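Local structure of methylocystis parvus OBBP MbnE (Methylocystis parvus OBBP, 5ICQ) at residues 69-81 against 86-98. The protein probably binds the copper-chelating peptide methanobactin in the periplasm, as a solute-binding protein of a transport system. Sequence-based numbering, arbitrary orientation.
Sequences GLPGTFDSLNPFN and TAAQGLVGNVFQG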
loop_
_atom_site.group_PDB
_atom_site.type_symbol
_atom_site.label_atom_id
_atom_site.label_comp_id
_atom_site.label_asym_id
_atom_site.label_seq_id
_atom_site.Cartn_x
_atom_site.Cartn_y
_atom_site.Cartn_z
ATOM N N GLY A 69 -2.539 -17.143 11.661
ATOM C CA GLY A 69 -1.478 -16.739 12.568
ATOM C C GLY A 69 -0.839 -15.427 12.156
ATOM O O GLY A 69 -0.502 -15.223 10.984
ATOM N N LEU A 70 -0.653 -14.534 13.118
ATOM C CA LEU A 70 -0.131 -13.204 12.867
ATOM C C LEU A 70 1.008 -12.906 13.828
ATOM O O LEU A 70 0.990 -13.359 14.977
ATOM C CB LEU A 70 -1.230 -12.143 13.041
ATOM C CG LEU A 70 -2.347 -12.174 12.002
ATOM C CD1 LEU A 70 -3.505 -11.270 12.418
ATOM C CD2 LEU A 70 -1.790 -11.770 10.633
ATOM N N PRO A 71 2.009 -12.148 13.390
ATOM C CA PRO A 71 3.090 -11.767 14.300
ATOM C C PRO A 71 2.686 -10.577 15.156
ATOM O O PRO A 71 1.839 -9.764 14.777
ATOM C CB PRO A 71 4.231 -11.401 13.344
ATOM C CG PRO A 71 3.518 -10.815 12.168
ATOM C CD PRO A 71 2.183 -11.551 12.056
ATOM N N GLY A 72 3.303 -10.481 16.328
ATOM C CA GLY A 72 3.066 -9.325 17.171
ATOM C C GLY A 72 1.961 -9.528 18.184
ATOM O O GLY A 72 1.801 -10.626 18.730
ATOM N N THR A 73 1.193 -8.476 18.456
ATOM C CA THR A 73 0.187 -8.534 19.505
ATOM C C THR A 73 -0.925 -7.545 19.177
ATOM O O THR A 73 -0.883 -6.848 18.162
ATOM C CB THR A 73 0.809 -8.240 20.875
ATOM O OG1 THR A 73 -0.149 -8.511 21.906
ATOM C CG2 THR A 73 1.248 -6.786 20.959
ATOM N N PHE A 74 -1.928 -7.491 20.049
ATOM C CA PHE A 74 -3.005 -6.522 19.908
ATOM C C PHE A 74 -3.593 -6.256 21.283
ATOM O O PHE A 74 -3.525 -7.099 22.182
ATOM C CB PHE A 74 -4.103 -7.020 18.948
ATOM C CG PHE A 74 -4.966 -8.104 19.528
ATOM C CD1 PHE A 74 -4.535 -9.423 19.533
ATOM C CD2 PHE A 74 -6.207 -7.806 20.076
ATOM C CE1 PHE A 74 -5.324 -10.432 20.065
ATOM C CE2 PHE A 74 -7.002 -8.812 20.616
ATOM C CZ PHE A 74 -6.560 -10.126 20.605
ATOM N N ASP A 75 -4.202 -5.075 21.436
ATOM C CA ASP A 75 -4.896 -4.764 22.682
ATOM C C ASP A 75 -6.209 -4.018 22.467
ATOM O O ASP A 75 -6.748 -3.455 23.432
ATOM C CB ASP A 75 -3.992 -3.940 23.608
ATOM C CG ASP A 75 -3.494 -2.672 22.952
ATOM O OD1 ASP A 75 -3.953 -2.363 21.837
ATOM O OD2 ASP A 75 -2.651 -1.975 23.555
ATOM N N SER A 76 -6.744 -3.998 21.250
ATOM C CA SER A 76 -7.955 -3.246 20.965
ATOM C C SER A 76 -8.700 -3.907 19.817
ATOM O O SER A 76 -8.091 -4.512 18.930
ATOM C CB SER A 76 -7.638 -1.798 20.594
ATOM O OG SER A 76 -8.827 -1.058 20.365
ATOM N N LEU A 77 -10.027 -3.782 19.844
ATOM C CA LEU A 77 -10.867 -4.233 18.742
ATOM C C LEU A 77 -11.445 -3.060 17.959
ATOM O O LEU A 77 -12.458 -3.216 17.265
ATOM C CB LEU A 77 -11.979 -5.145 19.265
ATOM C CG LEU A 77 -11.463 -6.390 19.980
ATOM C CD1 LEU A 77 -12.604 -7.285 20.456
ATOM C CD2 LEU A 77 -10.508 -7.163 19.073
ATOM N N ASN A 78 -10.812 -1.883 18.049
ATOM C CA ASN A 78 -11.248 -0.697 17.315
ATOM C C ASN A 78 -10.185 -0.351 16.284
ATOM O O ASN A 78 -9.134 0.215 16.635
ATOM C CB ASN A 78 -11.489 0.489 18.258
ATOM C CG ASN A 78 -12.055 1.713 17.538
ATOM O OD1 ASN A 78 -12.174 1.735 16.312
ATOM N ND2 ASN A 78 -12.401 2.747 18.311
ATOM N N PRO A 79 -10.401 -0.669 15.006
ATOM C CA PRO A 79 -9.403 -0.353 13.980
ATOM C C PRO A 79 -9.475 1.067 13.453
ATOM O O PRO A 79 -8.702 1.406 12.555
ATOM C CB PRO A 79 -9.732 -1.360 12.862
ATOM C CG PRO A 79 -11.197 -1.618 13.014
ATOM C CD PRO A 79 -11.509 -1.496 14.488
ATOM N N PHE A 80 -10.377 1.908 13.964
ATOM C CA PHE A 80 -10.646 3.182 13.331
ATOM C C PHE A 80 -10.195 4.386 14.141
ATOM O O PHE A 80 -10.304 5.507 13.638
ATOM C CB PHE A 80 -12.149 3.323 13.040
ATOM C CG PHE A 80 -12.723 2.165 12.289
ATOM C CD1 PHE A 80 -12.211 1.807 11.052
ATOM C CD2 PHE A 80 -13.780 1.438 12.813
ATOM C CE1 PHE A 80 -12.737 0.735 10.353
ATOM C CE2 PHE A 80 -14.315 0.376 12.116
ATOM C CZ PHE A 80 -13.796 0.015 10.896
ATOM N N ASN A 81 -9.744 4.201 15.383
ATOM C CA ASN A 81 -9.215 5.319 16.158
ATOM C C ASN A 81 -7.716 5.452 15.900
ATOM O O ASN A 81 -7.098 4.621 15.229
ATOM C CB ASN A 81 -9.521 5.158 17.657
ATOM C CG ASN A 81 -8.887 3.911 18.287
ATOM O OD1 ASN A 81 -8.091 3.198 17.669
ATOM N ND2 ASN A 81 -9.241 3.655 19.549
ATOM N N THR A 86 -3.176 -0.912 19.684
ATOM C CA THR A 86 -2.857 -1.875 18.625
ATOM C C THR A 86 -4.059 -2.766 18.309
ATOM O O THR A 86 -4.360 -3.699 19.058
ATOM C CB THR A 86 -1.668 -2.767 19.015
ATOM O OG1 THR A 86 -0.553 -1.946 19.379
ATOM C CG2 THR A 86 -1.276 -3.652 17.855
ATOM N N ALA A 87 -4.753 -2.477 17.210
ATOM C CA ALA A 87 -6.014 -3.146 16.932
ATOM C C ALA A 87 -5.771 -4.502 16.290
ATOM O O ALA A 87 -4.843 -4.671 15.499
ATOM C CB ALA A 87 -6.896 -2.292 16.021
ATOM N N ALA A 88 -6.603 -5.471 16.658
ATOM C CA ALA A 88 -6.581 -6.775 16.014
ATOM C C ALA A 88 -6.930 -6.633 14.537
ATOM O O ALA A 88 -7.685 -5.746 14.142
ATOM C CB ALA A 88 -7.579 -7.713 16.692
ATOM N N GLN A 89 -6.362 -7.510 13.714
ATOM C CA GLN A 89 -6.746 -7.554 12.313
ATOM C C GLN A 89 -7.962 -8.458 12.154
ATOM O O GLN A 89 -8.390 -9.127 13.089
ATOM C CB GLN A 89 -5.590 -8.054 11.448
ATOM C CG GLN A 89 -4.469 -7.054 11.310
ATOM C CD GLN A 89 -3.230 -7.683 10.707
ATOM O OE1 GLN A 89 -2.234 -7.903 11.394
ATOM N NE2 GLN A 89 -3.297 -8.001 9.423
ATOM N N GLY A 90 -8.531 -8.458 10.954
ATOM C CA GLY A 90 -9.675 -9.301 10.684
ATOM C C GLY A 90 -11.019 -8.678 10.991
ATOM O O GLY A 90 -12.038 -9.352 10.824
ATOM N N LEU A 91 -11.062 -7.414 11.431
ATOM C CA LEU A 91 -12.349 -6.821 11.789
ATOM C C LEU A 91 -12.991 -6.090 10.624
ATOM O O LEU A 91 -14.216 -6.129 10.459
ATOM C CB LEU A 91 -12.180 -5.858 12.968
ATOM C CG LEU A 91 -11.727 -6.530 14.258
ATOM C CD1 LEU A 91 -11.259 -5.471 15.279
ATOM C CD2 LEU A 91 -12.849 -7.367 14.828
ATOM N N VAL A 92 -12.188 -5.402 9.821
ATOM C CA VAL A 92 -12.723 -4.737 8.647
ATOM C C VAL A 92 -13.212 -5.797 7.674
ATOM O O VAL A 92 -12.553 -6.829 7.474
ATOM C CB VAL A 92 -11.645 -3.835 8.018
ATOM C CG1 VAL A 92 -12.155 -3.200 6.732
ATOM C CG2 VAL A 92 -11.208 -2.762 9.021
ATOM N N GLY A 93 -14.389 -5.570 7.090
ATOM C CA GLY A 93 -14.938 -6.520 6.138
ATOM C C GLY A 93 -15.726 -7.625 6.818
ATOM O O GLY A 93 -16.914 -7.801 6.540
ATOM N N ASN A 94 -15.074 -8.366 7.722
ATOM C CA ASN A 94 -15.749 -9.453 8.431
ATOM C C ASN A 94 -16.803 -8.930 9.400
ATOM O O ASN A 94 -17.862 -9.550 9.565
ATOM C CB ASN A 94 -14.732 -10.299 9.193
ATOM C CG ASN A 94 -13.834 -11.099 8.269
ATOM O OD1 ASN A 94 -14.286 -11.632 7.247
ATOM N ND2 ASN A 94 -12.560 -11.181 8.618
ATOM N N VAL A 95 -16.514 -7.827 10.086
ATOM C CA VAL A 95 -17.414 -7.256 11.086
ATOM C C VAL A 95 -17.926 -5.889 10.653
ATOM O O VAL A 95 -19.136 -5.663 10.578
ATOM C CB VAL A 95 -16.729 -7.173 12.471
ATOM C CG1 VAL A 95 -17.671 -6.550 13.480
ATOM C CG2 VAL A 95 -16.312 -8.557 12.939
ATOM N N PHE A 96 -17.017 -4.968 10.336
ATOM C CA PHE A 96 -17.378 -3.604 9.958
ATOM C C PHE A 96 -17.449 -3.468 8.444
ATOM O O PHE A 96 -16.494 -3.816 7.742
ATOM C CB PHE A 96 -16.355 -2.609 10.505
ATOM C CG PHE A 96 -16.199 -2.661 11.996
ATOM C CD1 PHE A 96 -17.232 -2.253 12.828
ATOM C CD2 PHE A 96 -15.013 -3.092 12.561
ATOM C CE1 PHE A 96 -17.086 -2.281 14.204
ATOM C CE2 PHE A 96 -14.851 -3.119 13.940
ATOM C CZ PHE A 96 -15.890 -2.722 14.762
ATOM N N GLN A 97 -18.554 -2.915 7.947
ATOM C CA GLN A 97 -18.804 -2.843 6.514
ATOM C C GLN A 97 -18.918 -1.401 6.051
ATOM O O GLN A 97 -19.424 -0.541 6.773
ATOM C CB GLN A 97 -20.108 -3.549 6.137
ATOM C CG GLN A 97 -20.159 -4.997 6.485
ATOM C CD GLN A 97 -21.413 -5.612 5.927
ATOM O OE1 GLN A 97 -22.524 -5.173 6.240
ATOM N NE2 GLN A 97 -21.249 -6.598 5.060
ATOM N N GLY A 98 -18.496 -1.151 4.812
ATOM C CA GLY A 98 -18.727 0.137 4.191
ATOM C C GLY A 98 -20.027 0.193 3.409
ATOM O O GLY A 98 -20.762 -0.785 3.268
HETATM O O HOH W 1 0.470 -8.580 12.182
#
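F80 drives the rim of its ring at one face of F96, an edge-to-face pair with centroids 5.0 Å apart and planes at 69°. CE2 of F80 lies 3.6 Å from CD2 of F96, while CB of F96 sits at the edge of the F80 ring, in its plane. V95 CG1 covers the other face of F96, and P79 CG lies over the centre of one F80 face. P79 CD also meets F96 CE2 at 3.8 Å, which wedges the proline against both rings. With an alanine at F96, the F80 edge is likely to lose its aromatic face and a gap to open beside P79. Farther along, A88 CB makes a CH-pi contact over a face of F74, 28° off the ring normal, and touches L77 CD2; L77, A88 and L91 also pack on L238 of strand 237-242. Backbone bonds A88 N to S76 O (2.9 Å) and D75 N to T86 O fix the alignment, and the D75 carboxylate separately takes T86 N on the syn side of OD1. S76 both bridges A87 and, through OG, forms an ST turn with N78 N; N78 OD1 then makes an Asx turn with F80 N, within the long connection from strand 65-71 to strand 100-103 of this family 5 solute-binding fold.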